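Xenavidin (Xenopus tropicalis, PDB 2UYW) binds biotin, probably with high affinity, as a tetrameric member of the avidin family. Local coordinates at residues Q4-Q9 with G80-N85; E89-T94 with A116-R121; M95-S100 with T112-N117. All blocks are in the same frame, centred on the assembly; numbering follows the deposited sequence. Where two conformers were deposited one is given.

In the fold
Contacts 2 and 3 are successive lengths of one ladder between strands 90-99 and 112-121, with centres about 16 Å apart, and A116 and N117 belong to both. Biotin's ureido ring lies at their junction, bonded to N117, and its bicycle and tail run along contact 3 past W96 and L98. Contact 1, which touches no biotin, ties the N-terminal residues to strand 75-84, the neighbour of 90-99 in the barrel. Its centre is about 8 Å from that of contact 2, which it meets through R121 and the F83-I91 backbone bond, and about 21 Å from that of contact 3. All three also touch a second subunit.

Contact 1: residues Q4-Q9 with G80-N85; sequences QKCNLQ and GQCFLN
C6 and C82 are joined by a disulfide, SG to SG 2.1 Å, which fastens the irregular N-terminal segment 4-9 to the end of strand 75-84. The two halves of the bridge are turned differently. SG of C6 lies beside its own backbone N, opposite the carbonyl carbon (chi1 -75°), whereas SG of C82 swings anti to its backbone N (chi1 -179°), and the torsion about the S-S bond is -71°, a left-handed twist. With this S-S torsion, CB of C6 lies 3.5 Å from CB of C82. C6 itself has positive phi and psi, the left-handed helical region, and its CB points toward the strand. Its sulfur also lies 4.0 Å from the backbone N of F83 (C6 SG to F83 N).

Apolar groups flank the bridge. On one side a methyl of L8 is in loose contact, CD2 to CB of C82 4.4 Å. On the other, L84 reaches across toward Q4, and the two chains cross obliquely: CD2 of L84 meets CG of Q4 at 3.7 Å, while CD1 of L84 lies 3.7 Å from the backbone O of Q4. The Q4 chain then bends at its second torsion, and its amide NE2 is hydrogen-bonded to the backbone O of G88. P61 packs on both cysteines, and L92 of strand 90-99 touches L8 and C82.

No hydrogen bond crosses between the two segments. Between them, then, the covalent link does the holding, with light apolar contacts round it; from outside, Q55 binds L8 N and E90 weakly binds C6 N. Such a bridge, comparable to the one within each chicken avidin subunit, needs oxidising surroundings to form and is consistent with a secreted protein.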
# COMPACT_ATOMS: atom_id res chain seq x y z
N GLN A 4 25.65 9.23 16.57
CA GLN A 4 24.70 9.46 15.43
C GLN A 4 23.25 9.75 15.84
O GLN A 4 22.76 9.28 16.88
CB GLN A 4 24.71 8.28 14.44
CG GLN A 4 24.47 6.92 15.07
CD GLN A 4 25.74 6.10 15.19
OE1 GLN A 4 26.79 6.49 14.68
NE2 GLN A 4 25.64 4.95 15.86
N LYS A 5 22.57 10.52 14.99
CA LYS A 5 21.31 11.16 15.33
C LYS A 5 20.44 11.29 14.08
O LYS A 5 19.70 12.28 13.93
CB LYS A 5 21.57 12.56 15.89
CG LYS A 5 22.36 12.60 17.21
CD LYS A 5 21.54 13.12 18.38
CE LYS A 5 20.37 12.21 18.73
NZ LYS A 5 19.60 12.79 19.88
N CYS A 6 20.58 10.31 13.18
CA CYS A 6 19.73 10.17 12.00
C CYS A 6 19.77 11.32 10.99
O CYS A 6 18.77 11.63 10.34
CB CYS A 6 18.31 9.87 12.43
SG CYS A 6 18.12 8.17 13.00
N ASN A 7 20.94 11.95 10.86
CA ASN A 7 21.17 12.84 9.73
C ASN A 7 21.41 11.94 8.51
O ASN A 7 22.34 11.13 8.52
CB ASN A 7 22.36 13.76 10.00
CG ASN A 7 22.33 15.03 9.16
OD1 ASN A 7 22.33 14.97 7.93
ND2 ASN A 7 22.31 16.19 9.83
N LEU A 8 20.57 12.06 7.48
CA LEU A 8 20.53 11.03 6.42
C LEU A 8 21.72 11.03 5.44
O LEU A 8 21.83 10.10 4.62
CB LEU A 8 19.20 11.05 5.66
CG LEU A 8 17.86 10.66 6.30
CD1 LEU A 8 16.78 10.72 5.25
CD2 LEU A 8 17.85 9.30 6.98
N GLN A 9 22.58 12.05 5.52
CA GLN A 9 23.77 12.15 4.65
C GLN A 9 24.59 10.84 4.68
O GLN A 9 24.81 10.27 5.75
CB GLN A 9 24.63 13.39 5.00
CG GLN A 9 25.25 13.46 6.44
CD GLN A 9 26.25 14.65 6.63
OE1 GLN A 9 25.90 15.81 6.42
NE2 GLN A 9 27.47 14.34 7.06
N GLY A 80 9.58 6.88 5.14
CA GLY A 80 9.97 6.07 6.27
C GLY A 80 10.43 6.89 7.44
O GLY A 80 10.22 8.10 7.48
N GLN A 81 11.02 6.23 8.42
CA GLN A 81 11.52 6.91 9.60
C GLN A 81 12.82 6.24 10.04
O GLN A 81 12.95 5.00 9.97
CB GLN A 81 10.47 6.89 10.72
CG GLN A 81 10.85 7.72 11.96
CD GLN A 81 9.74 7.89 12.97
OE1 GLN A 81 8.66 7.29 12.90
NE2 GLN A 81 10.02 8.71 13.99
N CYS A 82 13.76 7.07 10.51
CA CYS A 82 15.06 6.62 10.99
C CYS A 82 14.97 6.42 12.48
O CYS A 82 14.46 7.27 13.22
CB CYS A 82 16.15 7.67 10.68
SG CYS A 82 17.81 7.17 11.21
N PHE A 83 15.43 5.26 12.91
CA PHE A 83 15.57 5.00 14.34
C PHE A 83 16.98 4.55 14.59
O PHE A 83 17.68 4.09 13.67
CB PHE A 83 14.59 3.90 14.78
CG PHE A 83 13.15 4.30 14.69
CD1 PHE A 83 12.55 5.03 15.71
CD2 PHE A 83 12.40 3.94 13.57
CE1 PHE A 83 11.19 5.39 15.62
CE2 PHE A 83 11.04 4.30 13.47
CZ PHE A 83 10.44 5.03 14.49
N LEU A 84 17.42 4.72 15.84
CA LEU A 84 18.59 4.02 16.34
C LEU A 84 18.04 2.68 16.84
O LEU A 84 17.16 2.66 17.69
CB LEU A 84 19.27 4.79 17.48
CG LEU A 84 19.90 6.17 17.17
CD1 LEU A 84 20.47 6.78 18.46
CD2 LEU A 84 20.99 6.06 16.12
N ASN A 85 18.53 1.56 16.27
CA ASN A 85 18.23 0.21 16.80
C ASN A 85 18.86 -0.05 18.21
O ASN A 85 19.43 0.85 18.87
CB ASN A 85 18.62 -0.88 15.78
CG ASN A 85 20.13 -1.16 15.80
OD1 ASN A 85 20.99 -0.36 16.35
ND2 ASN A 85 20.53 -2.34 15.22

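Contact 2: residues E89-T94 with A116-R121; sequences EEILHT and ANTFTR. With BTN (biotin), chain C; FMT (formic acid), chain D.
T94 and N117 are the tight end of this antiparallel ladder, formed by residues 90-94 and 116-121 in the avidin barrel. The carbonyl of N117, whose side chain leads on to biotin, is gripped twice: T94 N comes nearly along the C=O axis at 3.0 Å (T94 N to N117 O), and T94 OG1 comes from above the carbonyl plane at 2.8 Å (T94 OG1 to N117 O). OG1 is put there by a chi1 of 77°, between backbone N and carbonyl carbon, and it also meets the edge of the F119 ring. The methyl CG2 of T94 lies 3.8 Å from CD2 of F119. L92 and F119 form the next hydrogen-bonded pair on this buried face, with CB to CB at 3.8 Å.

The other face is partly exposed. There H93 ND1 and T118 OG1 share a water, and H93 NE2 bonds to E105 of the second subunit. Even so, CD1 of I91 presses on CG2 of T118 at 3.5 Å, closer than usual.

At the far end R121, whose NH1 holds the backbone O of Q9, donates from NE to the syn side of E90 OE1 at 2.8 Å (162° at the hydrogen), in its own guanidinium plane but 33° out of the carboxylate's. E90 is buried, and its negative charge is probably compensated by R121.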
# COMPACT_ATOMS: atom_id res chain seq x y z
N GLU A 89 23.08 1.38 16.29
CA GLU A 89 23.26 1.54 14.87
C GLU A 89 22.00 2.15 14.30
O GLU A 89 20.85 1.86 14.72
CB GLU A 89 23.56 0.16 14.21
CG GLU A 89 24.85 -0.51 14.65
CD GLU A 89 24.86 -2.02 14.44
OE1 GLU A 89 23.64 -2.57 14.38
OE2 GLU A 89 25.99 -2.61 14.32
N GLU A 90 22.20 3.01 13.35
CA GLU A 90 21.05 3.62 12.64
C GLU A 90 20.40 2.68 11.64
O GLU A 90 21.03 1.98 10.90
CB GLU A 90 21.49 4.86 11.84
CG GLU A 90 21.95 6.06 12.64
CD GLU A 90 22.82 7.02 11.79
OE1 GLU A 90 23.74 6.54 11.03
OE2 GLU A 90 22.58 8.24 11.86
N ILE A 91 19.04 2.78 11.52
CA ILE A 91 18.27 1.95 10.59
C ILE A 91 17.13 2.76 9.98
O ILE A 91 16.41 3.45 10.72
CB ILE A 91 17.68 0.68 11.29
CG1 ILE A 91 16.91 -0.22 10.31
CG2 ILE A 91 16.77 1.06 12.46
CD1 ILE A 91 16.71 -1.66 10.89
N LEU A 92 16.95 2.67 8.66
CA LEU A 92 15.83 3.34 7.98
C LEU A 92 14.71 2.34 7.69
O LEU A 92 14.92 1.39 6.94
CB LEU A 92 16.26 3.96 6.64
CG LEU A 92 17.50 4.87 6.60
CD1 LEU A 92 17.63 5.51 5.23
CD2 LEU A 92 17.34 5.91 7.67
N HIS A 93 13.54 2.52 8.31
CA HIS A 93 12.39 1.65 8.05
C HIS A 93 11.51 2.34 7.01
O HIS A 93 11.01 3.42 7.28
CB HIS A 93 11.58 1.44 9.33
CG HIS A 93 12.31 0.66 10.39
ND1 HIS A 93 12.44 -0.71 10.36
CD2 HIS A 93 12.93 1.07 11.52
CE1 HIS A 93 13.11 -1.12 11.42
NE2 HIS A 93 13.42 -0.06 12.14
N THR A 94 11.34 1.74 5.82
CA THR A 94 10.61 2.38 4.71
C THR A 94 9.51 1.50 4.08
O THR A 94 9.54 0.25 4.18
CB THR A 94 11.57 2.84 3.57
OG1 THR A 94 11.96 1.72 2.78
CG2 THR A 94 12.86 3.49 4.18
N ALA A 116 8.10 -3.05 1.30
CA ALA A 116 8.93 -2.46 2.36
C ALA A 116 10.41 -2.59 2.01
O ALA A 116 10.83 -3.55 1.36
CB ALA A 116 8.66 -3.12 3.70
N ASN A 117 11.22 -1.64 2.46
CA ASN A 117 12.67 -1.78 2.38
C ASN A 117 13.25 -1.36 3.72
O ASN A 117 12.71 -0.46 4.37
CB ASN A 117 13.29 -0.85 1.32
CG ASN A 117 13.23 -1.40 -0.11
OD1 ASN A 117 13.52 -0.66 -1.05
ND2 ASN A 117 12.89 -2.70 -0.29
N THR A 118 14.34 -2.01 4.12
CA THR A 118 15.05 -1.66 5.34
C THR A 118 16.50 -1.32 4.95
O THR A 118 17.18 -2.17 4.38
CB THR A 118 14.98 -2.82 6.36
OG1 THR A 118 13.60 -3.17 6.59
CG2 THR A 118 15.62 -2.44 7.67
N PHE A 119 16.93 -0.09 5.25
CA PHE A 119 18.28 0.40 4.92
C PHE A 119 19.14 0.51 6.17
O PHE A 119 18.68 0.97 7.21
CB PHE A 119 18.24 1.80 4.27
CG PHE A 119 17.55 1.83 2.94
CD1 PHE A 119 18.27 1.65 1.76
CD2 PHE A 119 16.16 2.06 2.86
CE1 PHE A 119 17.64 1.69 0.52
CE2 PHE A 119 15.50 2.07 1.62
CZ PHE A 119 16.23 1.90 0.44
N THR A 120 20.40 0.12 6.02
CA THR A 120 21.38 0.31 7.08
C THR A 120 22.64 0.88 6.43
O THR A 120 22.80 0.78 5.22
CB THR A 120 21.75 -1.01 7.79
OG1 THR A 120 22.11 -2.00 6.81
CG2 THR A 120 20.59 -1.54 8.68
N ARG A 121 23.54 1.44 7.25
CA ARG A 121 24.86 1.88 6.80
C ARG A 121 25.69 0.66 6.39
O ARG A 121 25.57 -0.40 7.00
CB ARG A 121 25.58 2.63 7.93
CG ARG A 121 24.84 3.81 8.56
CD ARG A 121 24.74 5.01 7.65
NE ARG A 121 24.48 6.25 8.37
CZ ARG A 121 24.44 7.45 7.79
NH1 ARG A 121 24.64 7.56 6.49
NH2 ARG A 121 24.18 8.54 8.50
C11 BTN C . 12.18 -0.44 -12.99
O11 BTN C . 11.44 0.00 -13.91
O12 BTN C . 12.42 -1.68 -12.96
C10 BTN C . 12.80 0.50 -11.98
C9 BTN C . 13.57 -0.15 -10.84
C8 BTN C . 12.65 -0.46 -9.63
C7 BTN C . 13.40 -1.11 -8.48
C2 BTN C . 12.57 -1.29 -7.20
S1 BTN C . 12.19 0.16 -6.40
C6 BTN C . 11.60 -0.78 -4.97
C5 BTN C . 12.58 -1.95 -4.83
N1 BTN C . 13.64 -1.56 -3.95
C3 BTN C . 14.81 -1.55 -4.60
O3 BTN C . 16.00 -1.19 -3.96
N2 BTN C . 14.67 -1.87 -5.87
C4 BTN C . 13.27 -2.19 -6.16
C FMT D . 14.91 -4.56 1.49
O1 FMT D . 13.81 -5.08 1.68
O2 FMT D . 15.40 -3.90 2.39
O HOH W 1 23.38 1.31 10.36
O HOH W 2 11.43 -1.79 7.50

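Contact 3: residues M95-S100 with T112-N117; sequences MWLLRS and TRVGAN. With BTN (biotin), chain C; FMT (formic acid), chain G.
L98 O is met from several directions: the backbone N of R113 donates to it at 2.9 Å (R113 N to L98 O), CA of T112 adds a CA-H...O contact, and a water shared with S100 OG and R113 NH1 lies close by. R113 stretches out from CG to NE. Its NE goes to T110 O of the fourth subunit, and its NH1 bonds to a formic acid molecule, probably from the crystallisation liquor.

W96 carries the face turned to the ligand. Its CG stands between backbone N and carbonyl carbon (chi1 53°), which lays the indole back over the neighbouring strand. G115, having no side chain, lets CA sit 3.4 Å from CE2 of W96, a CH-pi contact 25° off the normal of the five-membered ring. Over the opposite face comes C6 of biotin's thiolane ring, 3.5 Å from CE2 of W96.

Strands 90-99 and 112-121 are the last two of the eight-stranded antiparallel avidin barrel, and here they form part of its biotin pocket. CD2 of L98 lies 3.9 Å from biotin C8, in the valeryl tail. OD1 of N117 accepts a hydrogen bond from biotin N1 at 3.0 Å and another from W78 NE1. The amide plane of N117 is turned 49° from the W96 indole. W96 NE1 donates at 3.1 Å to a water that bonds in turn to A116 O. Were W96 an alanine, a gap would be likely to open between biotin and G115, leaving the thiolane ring without its flat wall and that water without its indole donor.

On the reverse face, M95 bends twice to set SD 3.7 Å from CB of A116, and CD2 of L97 rests 3.9 Å from CG2 of V114. M95 and V114 both pack on M95 of the third subunit, and L97 on V114 of the fourth.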
# COMPACT_ATOMS: atom_id res chain seq x y z
N MET A 95 8.55 2.19 3.45
CA MET A 95 7.59 1.58 2.54
C MET A 95 7.75 2.33 1.22
O MET A 95 8.08 3.53 1.22
CB MET A 95 6.16 1.73 3.06
CG MET A 95 5.90 1.02 4.37
SD MET A 95 5.87 -0.77 4.17
CE MET A 95 4.49 -1.07 3.11
N TRP A 96 7.47 1.66 0.11
CA TRP A 96 7.66 2.25 -1.22
C TRP A 96 6.46 1.94 -2.12
O TRP A 96 5.74 0.93 -1.90
CB TRP A 96 8.98 1.77 -1.89
CG TRP A 96 9.22 0.25 -1.99
CD1 TRP A 96 10.03 -0.53 -1.19
CD2 TRP A 96 8.69 -0.64 -3.00
NE1 TRP A 96 10.00 -1.85 -1.61
CE2 TRP A 96 9.20 -1.94 -2.72
CE3 TRP A 96 7.81 -0.47 -4.08
CZ2 TRP A 96 8.88 -3.07 -3.50
CZ3 TRP A 96 7.48 -1.61 -4.86
CH2 TRP A 96 8.03 -2.88 -4.57
N LEU A 97 6.25 2.81 -3.09
CA LEU A 97 5.30 2.63 -4.21
C LEU A 97 6.11 2.73 -5.50
O LEU A 97 6.85 3.71 -5.70
CB LEU A 97 4.24 3.74 -4.21
CG LEU A 97 3.31 3.71 -3.00
CD1 LEU A 97 2.44 4.94 -3.07
CD2 LEU A 97 2.43 2.40 -2.96
N LEU A 98 5.96 1.74 -6.37
CA LEU A 98 6.65 1.72 -7.66
C LEU A 98 5.57 1.86 -8.74
O LEU A 98 4.73 0.94 -8.93
CB LEU A 98 7.47 0.42 -7.81
CG LEU A 98 7.96 -0.03 -9.20
CD1 LEU A 98 8.60 1.05 -10.01
CD2 LEU A 98 8.90 -1.27 -9.04
N ARG A 99 5.59 3.00 -9.42
CA ARG A 99 4.66 3.29 -10.53
C ARG A 99 5.27 2.88 -11.84
O ARG A 99 6.33 3.38 -12.23
CB ARG A 99 4.33 4.79 -10.61
CG ARG A 99 3.47 5.13 -11.84
CD ARG A 99 2.03 4.62 -11.57
NE ARG A 99 1.28 4.46 -12.81
CZ ARG A 99 -0.04 4.55 -12.90
NH1 ARG A 99 -0.79 4.88 -11.84
NH2 ARG A 99 -0.63 4.32 -14.06
N SER A 100 4.58 1.99 -12.54
CA SER A 100 5.03 1.63 -13.88
C SER A 100 4.14 2.35 -14.89
O SER A 100 2.96 2.62 -14.63
CB SER A 100 5.03 0.11 -14.09
OG SER A 100 3.79 -0.46 -13.73
N THR A 112 0.60 0.18 -9.98
CA THR A 112 1.31 0.55 -8.74
C THR A 112 1.63 -0.64 -7.87
O THR A 112 0.71 -1.31 -7.37
CB THR A 112 0.47 1.57 -7.90
OG1 THR A 112 0.07 2.64 -8.76
CG2 THR A 112 1.31 2.12 -6.77
N ARG A 113 2.93 -0.90 -7.69
CA ARG A 113 3.37 -1.97 -6.78
C ARG A 113 3.74 -1.35 -5.43
O ARG A 113 4.06 -0.15 -5.35
CB ARG A 113 4.60 -2.71 -7.35
CG ARG A 113 4.25 -3.69 -8.48
CD ARG A 113 5.58 -4.19 -9.08
NE ARG A 113 5.39 -5.26 -10.07
CZ ARG A 113 5.12 -5.06 -11.36
NH1 ARG A 113 4.95 -3.83 -11.85
NH2 ARG A 113 5.04 -6.12 -12.18
N VAL A 114 3.70 -2.17 -4.39
CA VAL A 114 4.02 -1.70 -3.04
C VAL A 114 4.99 -2.69 -2.39
O VAL A 114 4.96 -3.89 -2.70
CB VAL A 114 2.71 -1.52 -2.19
CG1 VAL A 114 1.94 -2.85 -2.04
CG2 VAL A 114 2.99 -0.86 -0.82
N GLY A 115 5.85 -2.20 -1.49
CA GLY A 115 6.70 -3.07 -0.68
C GLY A 115 7.32 -2.32 0.50
O GLY A 115 7.06 -1.13 0.69
N ALA A 116 8.10 -3.05 1.30
CA ALA A 116 8.93 -2.46 2.36
C ALA A 116 10.41 -2.59 2.01
O ALA A 116 10.83 -3.55 1.36
CB ALA A 116 8.66 -3.12 3.70
N ASN A 117 11.22 -1.64 2.46
CA ASN A 117 12.67 -1.78 2.38
C ASN A 117 13.25 -1.36 3.72
O ASN A 117 12.71 -0.46 4.37
CB ASN A 117 13.29 -0.85 1.32
CG ASN A 117 13.23 -1.40 -0.11
OD1 ASN A 117 13.52 -0.66 -1.05
ND2 ASN A 117 12.89 -2.70 -0.29
C11 BTN C . 12.18 -0.44 -12.99
O11 BTN C . 11.44 0.00 -13.91
O12 BTN C . 12.42 -1.68 -12.96
C10 BTN C . 12.80 0.50 -11.98
C9 BTN C . 13.57 -0.15 -10.84
C8 BTN C . 12.65 -0.46 -9.63
C7 BTN C . 13.40 -1.11 -8.48
C2 BTN C . 12.57 -1.29 -7.20
S1 BTN C . 12.19 0.16 -6.40
C6 BTN C . 11.60 -0.78 -4.97
C5 BTN C . 12.58 -1.95 -4.83
N1 BTN C . 13.64 -1.56 -3.95
C3 BTN C . 14.81 -1.55 -4.60
O3 BTN C . 16.00 -1.19 -3.96
N2 BTN C . 14.67 -1.87 -5.87
C4 BTN C . 13.27 -2.19 -6.16
C FMT G . 4.59 -3.41 -15.44
O1 FMT G . 3.50 -3.03 -15.00
O2 FMT G . 5.37 -4.13 -14.82
O HOH W 3 11.24 -4.72 -1.52
O HOH W 4 4.49 -1.14 -10.91
O HOH W 5 -0.15 5.31 -8.98